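Local coordinates for protein alpha-glucosidase (Bacteroides thetaiotaomicron, PDB 5XFM) that hydrolyses beta-L-arabinopyranosides and alpha-galactosides as a bifunctional family 97 glycoside hydrolase with a bound calcium ion, at residues Leu55-Asn60 with Phe124-Pro129; Gly62-Asn67 with Leu103-Gly108; Arg86-Asn91 with Val273-Pro278; Val277-Val282 with Gly440-Tyr445. The protein carries 1 engineered substitution. All blocks are in the same frame, centred on the assembly; numbering follows the deposited sequence.

The four contacts fall into two pairs. Interactions 1 and 2, with centres about 10 Å apart, lie in the N-terminal beta-sandwich region; strands 47-59 and 62-64 are neighbours in one sheet, and interaction 2 is nested within the chain loop that interaction 1 closes. Interactions 3 and 4, about 9 Å apart between centres, share Val277 and Pro278 and both use helix 277-280, about 11 to 12 Å from the centre of the molecule. Interaction 3 crosses interaction 1 along the sequence, about 28 Å away between centres, while interaction 4 follows it in series. Interaction 4 alone joins a segment of the N-terminal region to the catalytic-barrel region.

Interaction 1: Leu55-Asn60 with Phe124-Pro129; sequences LGMNTN and FRYTLP
Leu55, Gly56 and Met57 meet Phe124, Tyr126 and Leu128 in the buried interior of the N-terminal beta-sandwich, where strands 47-59 and 121-128 belong to opposing antiparallel sheets. The one hydrogen bond across the gap runs from Gly56 N to Tyr126 OH, 2.9 Å long and fairly straight at 162°. With CG set opposite its carbonyl carbon (chi1 -53°), Tyr126 reaches across to the other backbone, and its hydroxyl also bonds to Thr144 OG1. Met57 runs past the ring in the reverse sense: its chain bends at the end and lays CE 3.5 Å from Tyr126 CD1. The sulfur makes a Met-aromatic contact, SD lying 5.5 Å from the centroid of the Tyr126 ring, and comes within 4.3 Å of Leu128 CD1. At the other end, Leu55 CD2 leans on Phe124 CE2 at 3.7 Å. A phenylalanine in place of Tyr126 would probably leave the buried Gly56 N-H and the Thr144 hydroxyl without this partner. Around the contact, strand 136-147 pairs with 47-59 and supplies Thr144, strand 110-117 sends Leu111 and Val113 against the tyrosine, and strand 256-266 puts Thr258 against Met57.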
loop_
_atom_site.group_PDB
_atom_site.type_symbol
_atom_site.label_atom_id
_atom_site.label_comp_id
_atom_site.label_asym_id
_atom_site.label_seq_id
_atom_site.Cartn_x
_atom_site.Cartn_y
_atom_site.Cartn_z
ATOM N N LEU A 55 5.243 22.216 -12.803
ATOM C CA LEU A 55 6.360 21.905 -11.917
ATOM C C LEU A 55 6.596 23.083 -10.991
ATOM O O LEU A 55 6.106 24.184 -11.238
ATOM C CB LEU A 55 7.634 21.604 -12.711
ATOM C CG LEU A 55 7.729 20.315 -13.523
ATOM C CD1 LEU A 55 8.927 20.377 -14.455
ATOM C CD2 LEU A 55 7.849 19.128 -12.586
ATOM N N GLY A 56 7.347 22.869 -9.920
ATOM C CA GLY A 56 7.805 24.001 -9.142
ATOM C C GLY A 56 7.300 24.021 -7.725
ATOM O O GLY A 56 6.677 23.062 -7.262
ATOM N N MET A 57 7.610 25.104 -7.020
ATOM C CA MET A 57 7.219 25.212 -5.624
ATOM C C MET A 57 7.329 26.648 -5.136
ATOM O O MET A 57 7.985 27.479 -5.748
ATOM C CB MET A 57 8.068 24.289 -4.750
ATOM C CG MET A 57 9.543 24.632 -4.734
ATOM S SD MET A 57 10.413 23.637 -3.518
ATOM C CE MET A 57 10.062 22.013 -4.167
ATOM N N ASN A 58 6.661 26.915 -4.027
ATOM C CA ASN A 58 6.719 28.175 -3.314
ATOM C C ASN A 58 7.392 27.943 -1.961
ATOM O O ASN A 58 6.962 27.071 -1.177
ATOM C CB ASN A 58 5.297 28.721 -3.157
ATOM C CG ASN A 58 5.243 30.067 -2.474
ATOM O OD1 ASN A 58 6.203 30.819 -2.491
ATOM N ND2 ASN A 58 4.096 30.378 -1.867
ATOM N N THR A 59 8.425 28.746 -1.698
ATOM C CA THR A 59 9.362 28.479 -0.619
ATOM C C THR A 59 9.729 29.742 0.187
ATOM O O THR A 59 9.788 30.843 -0.366
ATOM C CB THR A 59 10.631 27.833 -1.244
ATOM O OG1 THR A 59 10.438 26.421 -1.419
ATOM C CG2 THR A 59 11.842 28.087 -0.432
ATOM N N ASN A 60 10.029 29.580 1.478
ATOM C CA ASN A 60 10.356 30.721 2.332
ATOM C C ASN A 60 11.765 31.283 2.130
ATOM O O ASN A 60 12.176 32.195 2.840
ATOM C CB ASN A 60 10.179 30.346 3.809
ATOM C CG ASN A 60 11.281 29.424 4.327
ATOM O OD1 ASN A 60 11.973 28.760 3.557
ATOM N ND2 ASN A 60 11.444 29.384 5.644
ATOM N N PHE A 124 10.322 11.576 -9.989
ATOM C CA PHE A 124 11.035 12.843 -10.044
ATOM C C PHE A 124 10.960 13.611 -8.746
ATOM O O PHE A 124 10.007 13.474 -7.990
ATOM C CB PHE A 124 10.542 13.710 -11.216
ATOM C CG PHE A 124 9.194 14.340 -11.011
ATOM C CD1 PHE A 124 8.041 13.670 -11.384
ATOM C CD2 PHE A 124 9.081 15.625 -10.500
ATOM C CE1 PHE A 124 6.807 14.251 -11.218
ATOM C CE2 PHE A 124 7.842 16.209 -10.328
ATOM C CZ PHE A 124 6.705 15.517 -10.688
ATOM N N ARG A 125 12.000 14.387 -8.467
ATOM C CA ARG A 125 12.018 15.152 -7.227
ATOM C C ARG A 125 12.759 16.462 -7.396
ATOM O O ARG A 125 13.460 16.671 -8.387
ATOM C CB ARG A 125 12.645 14.339 -6.090
ATOM C CG ARG A 125 14.137 14.096 -6.235
ATOM C CD ARG A 125 14.754 13.654 -4.912
ATOM N NE ARG A 125 16.137 13.230 -5.092
ATOM C CZ ARG A 125 16.858 12.594 -4.173
ATOM N NH1 ARG A 125 16.333 12.288 -2.992
ATOM N NH2 ARG A 125 18.109 12.253 -4.446
ATOM N N TYR A 126 12.565 17.363 -6.440
ATOM C CA TYR A 126 13.279 18.628 -6.439
ATOM C C TYR A 126 14.466 18.572 -5.483
ATOM O O TYR A 126 14.410 17.894 -4.458
ATOM C CB TYR A 126 12.353 19.773 -6.035
ATOM C CG TYR A 126 11.073 19.864 -6.826
ATOM C CD1 TYR A 126 9.913 19.259 -6.364
ATOM C CD2 TYR A 126 11.016 20.567 -8.026
ATOM C CE1 TYR A 126 8.732 19.345 -7.067
ATOM C CE2 TYR A 126 9.838 20.655 -8.742
ATOM C CZ TYR A 126 8.696 20.041 -8.256
ATOM O OH TYR A 126 7.510 20.121 -8.950
ATOM N N THR A 127 15.529 19.299 -5.805
ATOM C CA THR A 127 16.623 19.499 -4.862
ATOM C C THR A 127 16.799 20.990 -4.595
ATOM O O THR A 127 16.559 21.820 -5.476
ATOM C CB THR A 127 17.953 18.886 -5.363
ATOM O OG1 THR A 127 18.295 19.422 -6.649
ATOM C CG2 THR A 127 17.841 17.371 -5.465
ATOM N N LEU A 128 17.187 21.320 -3.367
ATOM C CA LEU A 128 17.479 22.696 -2.979
ATOM C C LEU A 128 18.864 22.766 -2.347
ATOM O O LEU A 128 19.125 22.106 -1.343
ATOM C CB LEU A 128 16.435 23.227 -1.995
ATOM C CG LEU A 128 14.997 23.443 -2.463
ATOM C CD1 LEU A 128 14.083 23.432 -1.270
ATOM C CD2 LEU A 128 14.889 24.776 -3.190
ATOM N N PRO A 129 19.758 23.565 -2.937
ATOM C CA PRO A 129 21.122 23.696 -2.418
ATOM C C PRO A 129 21.207 24.701 -1.272
ATOM O O PRO A 129 20.260 25.460 -1.051
ATOM C CB PRO A 129 21.904 24.194 -3.636
ATOM C CG PRO A 129 20.899 25.033 -4.368
ATOM C CD PRO A 129 19.558 24.354 -4.168
#

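Interaction 2: Gly62-Asn67 with Leu103-Gly108; sequences GDFTKN and LENEQG
The Asn105 amide and the Phe64 ring lie nearly parallel, their planes 15° apart, with Asn105 ND2 approaching the ring obliquely, 3.9 Å from Phe64 CE1. Asn105 opens a type I beta turn ending at Gly108, the turn at the tip of the beta-hairpin that joins strands 91-104 and 110-117 in the N-terminal sandwich, so its side chain fastens the hairpin tip to the short strand 62-64. The edge of the amide does the polar work, because Asp63 O sits almost in its plane and accepts a nearly straight hydrogen bond from Asn105 ND2 at 3.0 Å. Seen from the acceptor the approach is less regular, the nitrogen standing 37° above the Asp63 carbonyl plane. The other end of the amide faces back into the hairpin: Asn105 OD1 takes a hydrogen bond from Gln109 N and a weak one from Gln107 N. With CG placed between backbone N and carbonyl carbon (chi1 64°), the buried amide can serve both sides at once, each of its polar ends being used. Phe64 itself packs on Leu111 of strand 110-117. Toward solvent the contact becomes loose, Asn67 and the extended Glu106 crossing at an angle without a bond between them. There Glu106 CG rests 4.0 Å from Asn67 O, and Glu106 OE2 stops 4.1 Å from Asn67 ND2.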
loop_
_atom_site.group_PDB
_atom_site.type_symbol
_atom_site.label_atom_id
_atom_site.label_comp_id
_atom_site.label_asym_id
_atom_site.label_seq_id
_atom_site.Cartn_x
_atom_site.Cartn_y
_atom_site.Cartn_z
ATOM N N GLY A 62 12.495 31.587 -1.334
ATOM C CA GLY A 62 12.315 31.985 -2.721
ATOM C C GLY A 62 11.169 31.303 -3.440
ATOM O O GLY A 62 10.649 30.276 -3.000
ATOM N N ASP A 63 10.738 31.890 -4.547
ATOM C CA ASP A 63 9.659 31.273 -5.296
ATOM C C ASP A 63 10.145 30.677 -6.612
ATOM O O ASP A 63 10.871 31.311 -7.375
ATOM C CB ASP A 63 8.524 32.267 -5.529
ATOM C CG ASP A 63 7.762 32.577 -4.251
ATOM O OD1 ASP A 63 8.203 32.125 -3.169
ATOM O OD2 ASP A 63 6.699 33.228 -4.335
ATOM N N PHE A 64 9.740 29.435 -6.845
ATOM C CA PHE A 64 10.114 28.664 -8.016
ATOM C C PHE A 64 8.832 28.189 -8.709
ATOM O O PHE A 64 8.651 27.009 -9.008
ATOM C CB PHE A 64 10.979 27.486 -7.590
ATOM C CG PHE A 64 12.194 27.893 -6.804
ATOM C CD1 PHE A 64 13.303 28.434 -7.429
ATOM C CD2 PHE A 64 12.207 27.760 -5.424
ATOM C CE1 PHE A 64 14.405 28.821 -6.692
ATOM C CE2 PHE A 64 13.307 28.141 -4.682
ATOM C CZ PHE A 64 14.405 28.671 -5.309
ATOM N N THR A 65 7.944 29.141 -8.951
ATOM C CA THR A 65 6.608 28.872 -9.467
ATOM C C THR A 65 6.442 29.390 -10.892
ATOM O O THR A 65 5.778 28.766 -11.727
ATOM C CB THR A 65 5.550 29.518 -8.533
ATOM O OG1 THR A 65 5.318 28.658 -7.409
ATOM C CG2 THR A 65 4.240 29.754 -9.245
ATOM N N LYS A 66 7.071 30.524 -11.175
ATOM C CA LYS A 66 6.884 31.182 -12.462
ATOM C C LYS A 66 8.180 31.691 -13.086
ATOM O O LYS A 66 9.075 32.145 -12.380
ATOM C CB LYS A 66 5.909 32.352 -12.318
ATOM C CG LYS A 66 4.490 31.932 -12.017
ATOM C CD LYS A 66 3.548 33.115 -12.006
ATOM C CE LYS A 66 2.122 32.662 -11.760
ATOM N NZ LYS A 66 1.666 31.717 -12.817
ATOM N N ASN A 67 8.260 31.617 -14.410
ATOM C CA ASN A 67 9.317 32.266 -15.158
ATOM C C ASN A 67 10.715 31.809 -14.743
ATOM O O ASN A 67 11.549 32.611 -14.337
ATOM C CB ASN A 67 9.182 33.785 -15.011
ATOM C CG ASN A 67 7.845 34.312 -15.533
ATOM O OD1 ASN A 67 7.324 33.821 -16.536
ATOM N ND2 ASN A 67 7.273 35.287 -14.832
ATOM N N LEU A 103 17.535 24.711 -12.582
ATOM C CA LEU A 103 16.627 25.831 -12.777
ATOM C C LEU A 103 17.029 27.035 -11.941
ATOM O O LEU A 103 17.645 26.900 -10.884
ATOM C CB LEU A 103 15.189 25.441 -12.423
ATOM C CG LEU A 103 14.591 24.200 -13.074
ATOM C CD1 LEU A 103 13.183 23.970 -12.541
ATOM C CD2 LEU A 103 14.574 24.360 -14.574
ATOM N N GLU A 104 16.646 28.215 -12.420
ATOM C CA GLU A 104 16.921 29.466 -11.728
ATOM C C GLU A 104 15.710 30.387 -11.846
ATOM O O GLU A 104 15.093 30.460 -12.908
ATOM C CB GLU A 104 18.168 30.123 -12.327
ATOM C CG GLU A 104 18.929 31.035 -11.393
ATOM C CD GLU A 104 20.266 31.467 -11.975
ATOM O OE1 GLU A 104 21.154 30.603 -12.144
ATOM O OE2 GLU A 104 20.432 32.672 -12.257
ATOM N N ASN A 105 15.354 31.079 -10.766
ATOM C CA ASN A 105 14.297 32.084 -10.852
ATOM C C ASN A 105 14.879 33.451 -11.182
ATOM O O ASN A 105 16.091 33.595 -11.299
ATOM C CB ASN A 105 13.462 32.159 -9.562
ATOM C CG ASN A 105 14.262 32.608 -8.345
ATOM O OD1 ASN A 105 15.429 32.992 -8.438
ATOM N ND2 ASN A 105 13.613 32.583 -7.190
ATOM N N GLU A 106 14.008 34.449 -11.313
ATOM C CA GLU A 106 14.416 35.780 -11.743
ATOM C C GLU A 106 15.365 36.433 -10.749
ATOM O O GLU A 106 16.151 37.304 -11.118
ATOM C CB GLU A 106 13.193 36.680 -11.942
ATOM C CG GLU A 106 12.359 36.351 -13.170
ATOM C CD GLU A 106 11.061 37.142 -13.230
ATOM O OE1 GLU A 106 10.427 37.326 -12.167
ATOM O OE2 GLU A 106 10.676 37.577 -14.338
ATOM N N GLN A 107 15.302 35.998 -9.495
ATOM C CA GLN A 107 16.165 36.553 -8.460
ATOM C C GLN A 107 17.518 35.850 -8.440
ATOM O O GLN A 107 18.415 36.236 -7.699
ATOM C CB GLN A 107 15.498 36.441 -7.085
ATOM C CG GLN A 107 14.239 37.282 -6.903
ATOM C CD GLN A 107 13.038 36.710 -7.636
ATOM O OE1 GLN A 107 12.972 35.507 -7.901
ATOM N NE2 GLN A 107 12.080 37.569 -7.964
ATOM N N GLY A 108 17.669 34.830 -9.276
ATOM C CA GLY A 108 18.925 34.115 -9.358
ATOM C C GLY A 108 19.023 32.948 -8.394
ATOM O O GLY A 108 20.074 32.311 -8.292
#

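Interaction 3: Arg86-Asn91 with Val273-Pro278; sequences RIKVSN and VETTVP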
loop_
_atom_site.group_PDB
_atom_site.type_symbol
_atom_site.label_atom_id
_atom_site.label_comp_id
_atom_site.label_asym_id
_atom_site.label_seq_id
_atom_site.Cartn_x
_atom_site.Cartn_y
_atom_site.Cartn_z
ATOM N N ARG A 86 9.519 -8.536 1.571
ATOM C CA ARG A 86 8.242 -7.928 1.973
ATOM C C ARG A 86 7.535 -7.127 0.872
ATOM O O ARG A 86 6.692 -6.277 1.171
ATOM C CB ARG A 86 8.450 -7.020 3.190
ATOM C CG ARG A 86 8.956 -7.733 4.433
ATOM C CD ARG A 86 9.627 -6.742 5.381
ATOM N NE ARG A 86 10.964 -6.377 4.910
ATOM C CZ ARG A 86 11.528 -5.186 5.088
ATOM N NH1 ARG A 86 10.881 -4.225 5.726
ATOM N NH2 ARG A 86 12.745 -4.953 4.617
ATOM N N ILE A 87 7.895 -7.362 -0.389
ATOM C CA ILE A 87 7.183 -6.741 -1.507
ATOM C C ILE A 87 6.832 -7.810 -2.544
ATOM O O ILE A 87 7.056 -8.997 -2.307
ATOM C CB ILE A 87 8.000 -5.606 -2.179
ATOM C CG1 ILE A 87 9.257 -6.149 -2.846
ATOM C CG2 ILE A 87 8.357 -4.519 -1.176
ATOM C CD1 ILE A 87 9.890 -5.176 -3.830
ATOM N N LYS A 88 6.289 -7.384 -3.686
ATOM C CA LYS A 88 5.763 -8.300 -4.708
ATOM C C LYS A 88 6.829 -9.125 -5.448
ATOM O O LYS A 88 6.497 -10.096 -6.133
ATOM C CB LYS A 88 4.947 -7.513 -5.735
ATOM C CG LYS A 88 5.781 -6.573 -6.583
ATOM C CD LYS A 88 4.929 -5.725 -7.522
ATOM C CE LYS A 88 4.280 -4.547 -6.801
ATOM N NZ LYS A 88 3.670 -3.571 -7.760
ATOM N N VAL A 89 8.094 -8.730 -5.339
ATOM C CA VAL A 89 9.179 -9.436 -6.019
ATOM C C VAL A 89 10.425 -9.368 -5.141
ATOM O O VAL A 89 10.586 -8.414 -4.385
ATOM C CB VAL A 89 9.453 -8.823 -7.417
ATOM C CG1 VAL A 89 9.903 -7.372 -7.289
ATOM C CG2 VAL A 89 10.478 -9.641 -8.193
ATOM N N SER A 90 11.300 -10.371 -5.213
ATOM C CA SER A 90 12.445 -10.424 -4.295
ATOM C C SER A 90 13.767 -9.902 -4.886
ATOM O O SER A 90 14.702 -9.592 -4.146
ATOM C CB SER A 90 12.633 -11.854 -3.772
ATOM O OG SER A 90 13.060 -12.739 -4.786
ATOM N N ASN A 91 13.846 -9.800 -6.208
ATOM C CA ASN A 91 15.063 -9.309 -6.861
ATOM C C ASN A 91 14.745 -8.339 -7.987
ATOM O O ASN A 91 13.949 -8.647 -8.876
ATOM C CB ASN A 91 15.904 -10.470 -7.396
ATOM C CG ASN A 91 16.645 -11.199 -6.299
ATOM O OD1 ASN A 91 17.752 -10.810 -5.917
ATOM N ND2 ASN A 91 16.035 -12.255 -5.774
ATOM N N VAL A 273 0.515 -3.148 -12.327
ATOM C CA VAL A 273 0.510 -4.183 -11.307
ATOM C C VAL A 273 1.919 -4.586 -10.880
ATOM O O VAL A 273 2.158 -4.837 -9.693
ATOM C CB VAL A 273 -0.270 -5.421 -11.812
ATOM C CG1 VAL A 273 -0.065 -6.620 -10.909
ATOM C CG2 VAL A 273 -1.753 -5.075 -11.957
ATOM N N GLU A 274 2.861 -4.567 -11.825
ATOM C CA GLU A 274 4.204 -5.086 -11.574
ATOM C C GLU A 274 5.248 -4.029 -11.222
ATOM O O GLU A 274 6.428 -4.357 -11.077
ATOM C CB GLU A 274 4.693 -5.871 -12.797
ATOM C CG GLU A 274 3.970 -7.185 -13.023
ATOM C CD GLU A 274 4.456 -7.914 -14.264
ATOM O OE1 GLU A 274 5.525 -7.548 -14.801
ATOM O OE2 GLU A 274 3.775 -8.871 -14.692
ATOM N N THR A 275 4.822 -2.776 -11.090
ATOM C CA THR A 275 5.746 -1.674 -10.821
ATOM C C THR A 275 6.495 -1.829 -9.496
ATOM O O THR A 275 5.943 -2.316 -8.500
ATOM C CB THR A 275 5.017 -0.310 -10.811
ATOM O OG1 THR A 275 5.978 0.745 -10.682
ATOM C CG2 THR A 275 4.018 -0.223 -9.656
ATOM N N THR A 276 7.761 -1.421 -9.499
ATOM C CA THR A 276 8.567 -1.403 -8.285
ATOM C C THR A 276 9.092 -0.006 -7.966
ATOM O O THR A 276 9.950 0.157 -7.102
ATOM C CB THR A 276 9.752 -2.387 -8.373
ATOM O OG1 THR A 276 10.520 -2.119 -9.551
ATOM C CG2 THR A 276 9.248 -3.821 -8.425
ATOM N N VAL A 277 8.542 1.009 -8.627
ATOM C CA VAL A 277 9.044 2.364 -8.430
ATOM C C VAL A 277 8.961 2.893 -6.972
ATOM O O VAL A 277 9.790 3.718 -6.597
ATOM C CB VAL A 277 8.352 3.366 -9.408
ATOM C CG1 VAL A 277 6.922 3.683 -8.996
ATOM C CG2 VAL A 277 9.178 4.649 -9.546
ATOM N N PRO A 278 8.017 2.404 -6.127
ATOM C CA PRO A 278 8.151 2.894 -4.744
ATOM C C PRO A 278 9.478 2.515 -4.084
ATOM O O PRO A 278 9.915 3.192 -3.150
ATOM C CB PRO A 278 6.988 2.209 -4.009
ATOM C CG PRO A 278 6.010 1.881 -5.060
ATOM C CD PRO A 278 6.790 1.596 -6.294
#
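Lys88 buries its ammonium group among backbone carbonyls: NZ donates to Val273 O at 2.8 Å and to Thr275 O at 2.7 Å, and a third hydrogen bond goes to Thr483 O from outside the two segments. The two carbonyls of 273-278 are met differently. The bond to Thr275 O lies in the carbonyl plane on a lone pair, whereas Val273 O is approached from 42° above its plane. A bend at chi3 (79°) in an otherwise extended outer chain turns the amine into this cluster, and brings CE within 3.3 Å of Thr275 O as well. Three acceptors fix the direction of the N-H bonds, and the gathered carbonyl dipoles probably favour the charged form of the lysine. A methionine in its place would probably leave the carbonyls of Val273 and Thr275 without their shared charged donor. Next to it, Val89 CG1 touches Thr276 CG2 at 3.8 Å, the two side chains crossing at about a right angle. Thr275 turns its own hydroxyl the other way, forming an ST turn with Val277 N at 3.3 Å from OG1 and bonding to Asp121. The 86-91 loop, which links strands 69-83 and 91-104, is thus bonded to the connection between helices 270-274 and 277-280. Strand 556-563 adjoins both segments, Thr557 bonding to Lys88 O and Phe559 N to the Glu274 carboxylate.

Interaction 4: Val277-Val282 with Gly440-Tyr445; sequences VPWDVV and GWERMY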
loop_
_atom_site.group_PDB
_atom_site.type_symbol
_atom_site.label_atom_id
_atom_site.label_comp_id
_atom_site.label_asym_id
_atom_site.label_seq_id
_atom_site.Cartn_x
_atom_site.Cartn_y
_atom_site.Cartn_z
ATOM N N VAL A 277 8.542 1.009 -8.627
ATOM C CA VAL A 277 9.044 2.364 -8.430
ATOM C C VAL A 277 8.961 2.893 -6.972
ATOM O O VAL A 277 9.790 3.718 -6.597
ATOM C CB VAL A 277 8.352 3.366 -9.408
ATOM C CG1 VAL A 277 6.922 3.683 -8.996
ATOM C CG2 VAL A 277 9.178 4.649 -9.546
ATOM N N PRO A 278 8.017 2.404 -6.127
ATOM C CA PRO A 278 8.151 2.894 -4.744
ATOM C C PRO A 278 9.478 2.515 -4.084
ATOM O O PRO A 278 9.915 3.192 -3.150
ATOM C CB PRO A 278 6.988 2.209 -4.009
ATOM C CG PRO A 278 6.010 1.881 -5.060
ATOM C CD PRO A 278 6.790 1.596 -6.294
ATOM N N TRP A 279 10.100 1.442 -4.562
ATOM C CA TRP A 279 11.340 0.948 -3.982
ATOM C C TRP A 279 12.572 1.226 -4.877
ATOM O O TRP A 279 13.709 1.139 -4.420
ATOM C CB TRP A 279 11.185 -0.545 -3.678
ATOM C CG TRP A 279 9.947 -0.788 -2.860
ATOM C CD1 TRP A 279 9.803 -0.593 -1.519
ATOM C CD2 TRP A 279 8.666 -1.221 -3.341
ATOM N NE1 TRP A 279 8.520 -0.893 -1.130
ATOM C CE2 TRP A 279 7.802 -1.280 -2.230
ATOM C CE3 TRP A 279 8.170 -1.572 -4.601
ATOM C CZ2 TRP A 279 6.471 -1.682 -2.339
ATOM C CZ3 TRP A 279 6.839 -1.965 -4.708
ATOM C CH2 TRP A 279 6.009 -2.018 -3.584
ATOM N N ASP A 280 12.345 1.574 -6.142
ATOM C CA ASP A 280 13.453 1.824 -7.077
ATOM C C ASP A 280 14.341 2.999 -6.676
ATOM O O ASP A 280 15.548 2.984 -6.905
ATOM C CB ASP A 280 12.928 2.087 -8.487
ATOM C CG ASP A 280 12.486 0.826 -9.195
ATOM O OD1 ASP A 280 12.813 -0.288 -8.715
ATOM O OD2 ASP A 280 11.826 0.958 -10.249
ATOM N N VAL A 281 13.747 4.015 -6.068
ATOM C CA VAL A 281 14.458 5.266 -5.840
ATOM C C VAL A 281 14.679 5.606 -4.365
ATOM O O VAL A 281 15.012 6.744 -4.039
ATOM C CB VAL A 281 13.709 6.431 -6.520
ATOM C CG1 VAL A 281 13.684 6.233 -8.032
ATOM C CG2 VAL A 281 12.296 6.530 -5.987
ATOM N N VAL A 282 14.483 4.631 -3.478
ATOM C CA VAL A 282 14.775 4.822 -2.055
ATOM C C VAL A 282 15.768 3.784 -1.520
ATOM O O VAL A 282 15.954 2.720 -2.113
ATOM C CB VAL A 282 13.480 4.774 -1.199
ATOM C CG1 VAL A 282 12.469 5.780 -1.730
ATOM C CG2 VAL A 282 12.881 3.374 -1.195
ATOM N N GLY A 440 7.167 3.496 0.154
ATOM C CA GLY A 440 8.443 2.834 -0.034
ATOM C C GLY A 440 9.007 2.357 1.295
ATOM O O GLY A 440 10.213 2.148 1.429
ATOM N N TRP A 441 8.134 2.192 2.285
ATOM C CA TRP A 441 8.583 1.952 3.653
ATOM C C TRP A 441 9.248 0.585 3.915
ATOM O O TRP A 441 10.071 0.481 4.828
ATOM C CB TRP A 441 7.403 2.160 4.616
ATOM C CG TRP A 441 7.075 3.625 4.806
ATOM C CD1 TRP A 441 7.602 4.675 4.108
ATOM C CD2 TRP A 441 6.196 4.196 5.785
ATOM N NE1 TRP A 441 7.090 5.859 4.575
ATOM C CE2 TRP A 441 6.224 5.595 5.604
ATOM C CE3 TRP A 441 5.381 3.663 6.792
ATOM C CZ2 TRP A 441 5.471 6.468 6.392
ATOM C CZ3 TRP A 441 4.634 4.530 7.574
ATOM C CH2 TRP A 441 4.682 5.917 7.368
ATOM N N GLU A 442 8.947 -0.433 3.106
ATOM C CA GLU A 442 9.587 -1.744 3.266
ATOM C C GLU A 442 11.105 -1.653 3.079
ATOM O O GLU A 442 11.877 -2.257 3.832
ATOM C CB GLU A 442 9.021 -2.763 2.263
ATOM C CG GLU A 442 7.565 -3.192 2.484
ATOM C CD GLU A 442 6.570 -2.351 1.702
ATOM O OE1 GLU A 442 6.938 -1.230 1.285
ATOM O OE2 GLU A 442 5.426 -2.819 1.490
ATOM N N ARG A 443 11.531 -0.888 2.079
ATOM C CA ARG A 443 12.947 -0.713 1.821
ATOM C C ARG A 443 13.542 0.277 2.808
ATOM O O ARG A 443 14.635 0.060 3.324
ATOM C CB ARG A 443 13.194 -0.241 0.389
ATOM C CG ARG A 443 14.665 -0.205 0.020
ATOM C CD ARG A 443 14.867 -0.476 -1.454
ATOM N NE ARG A 443 16.282 -0.440 -1.814
ATOM C CZ ARG A 443 17.095 -1.488 -1.700
ATOM N NH1 ARG A 443 16.628 -2.641 -1.224
ATOM N NH2 ARG A 443 18.372 -1.388 -2.053
ATOM N N MET A 444 12.832 1.371 3.061
ATOM C CA MET A 444 13.343 2.383 3.974
ATOM C C MET A 444 13.531 1.856 5.405
ATOM O O MET A 444 14.491 2.240 6.077
ATOM C CB MET A 444 12.430 3.604 3.966
ATOM C CG MET A 444 12.447 4.332 2.638
ATOM S SD MET A 444 11.004 5.350 2.314
ATOM C CE MET A 444 11.261 6.697 3.466
ATOM N N TYR A 445 12.637 0.966 5.851
ATOM C CA TYR A 445 12.659 0.442 7.229
ATOM C C TYR A 445 12.655 -1.092 7.306
ATOM O O TYR A 445 11.629 -1.724 7.053
ATOM C CB TYR A 445 11.461 0.980 8.013
ATOM C CG TYR A 445 11.303 2.481 7.940
ATOM C CD1 TYR A 445 12.057 3.320 8.751
ATOM C CD2 TYR A 445 10.408 3.060 7.045
ATOM C CE1 TYR A 445 11.914 4.694 8.683
ATOM C CE2 TYR A 445 10.261 4.421 6.969
ATOM C CZ TYR A 445 11.012 5.236 7.786
ATOM O OH TYR A 445 10.860 6.602 7.704
HETATM O O HOH W 1 19.216 1.837 -2.508
#
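Trp279 NE1 donates to Glu442 OE1 at 2.9 Å, with an N-H...O angle of 156°. The oxygen lies in the indole plane, at the ring edge, but the indole nitrogen meets the carboxylate from 56° out of its plane. A bend at chi2 (93°) turns the Glu442 carboxylate back toward the ring, and its OE2 is held by Ser486. On the other flank Arg443 gives a weak hydrogen bond from NE to Val282 O, 3.2 Å, with the acceptor near the guanidinium plane; water 1 bridges the same carbonyl and Arg443 NH2 weakly, while NH1 finds a firmer partner in Gln84. Between these polar flanks the arginine's aliphatic part packs: Arg443 CB sits at the indole edge, 3.9 Å from Trp279 CD1, and 4.0 Å from Val282 CG2. Met444 CG touches the same valine methyl at 4.0 Å. Gly440, N-cap of helix 441-444, lets the two backbones come close, its CA making a CA-H...O contact of 3.5 Å with Pro278 O, where a beta carbon would run into that oxygen. One face of the indole is covered over its centre by the Pro278 ring through CB. The buried indole N-H thus has an acceptor whose carboxylate Ser486 also holds, whereas the link to Val282 O is weak and water-assisted, the guanidinium being anchored mainly through Gln84.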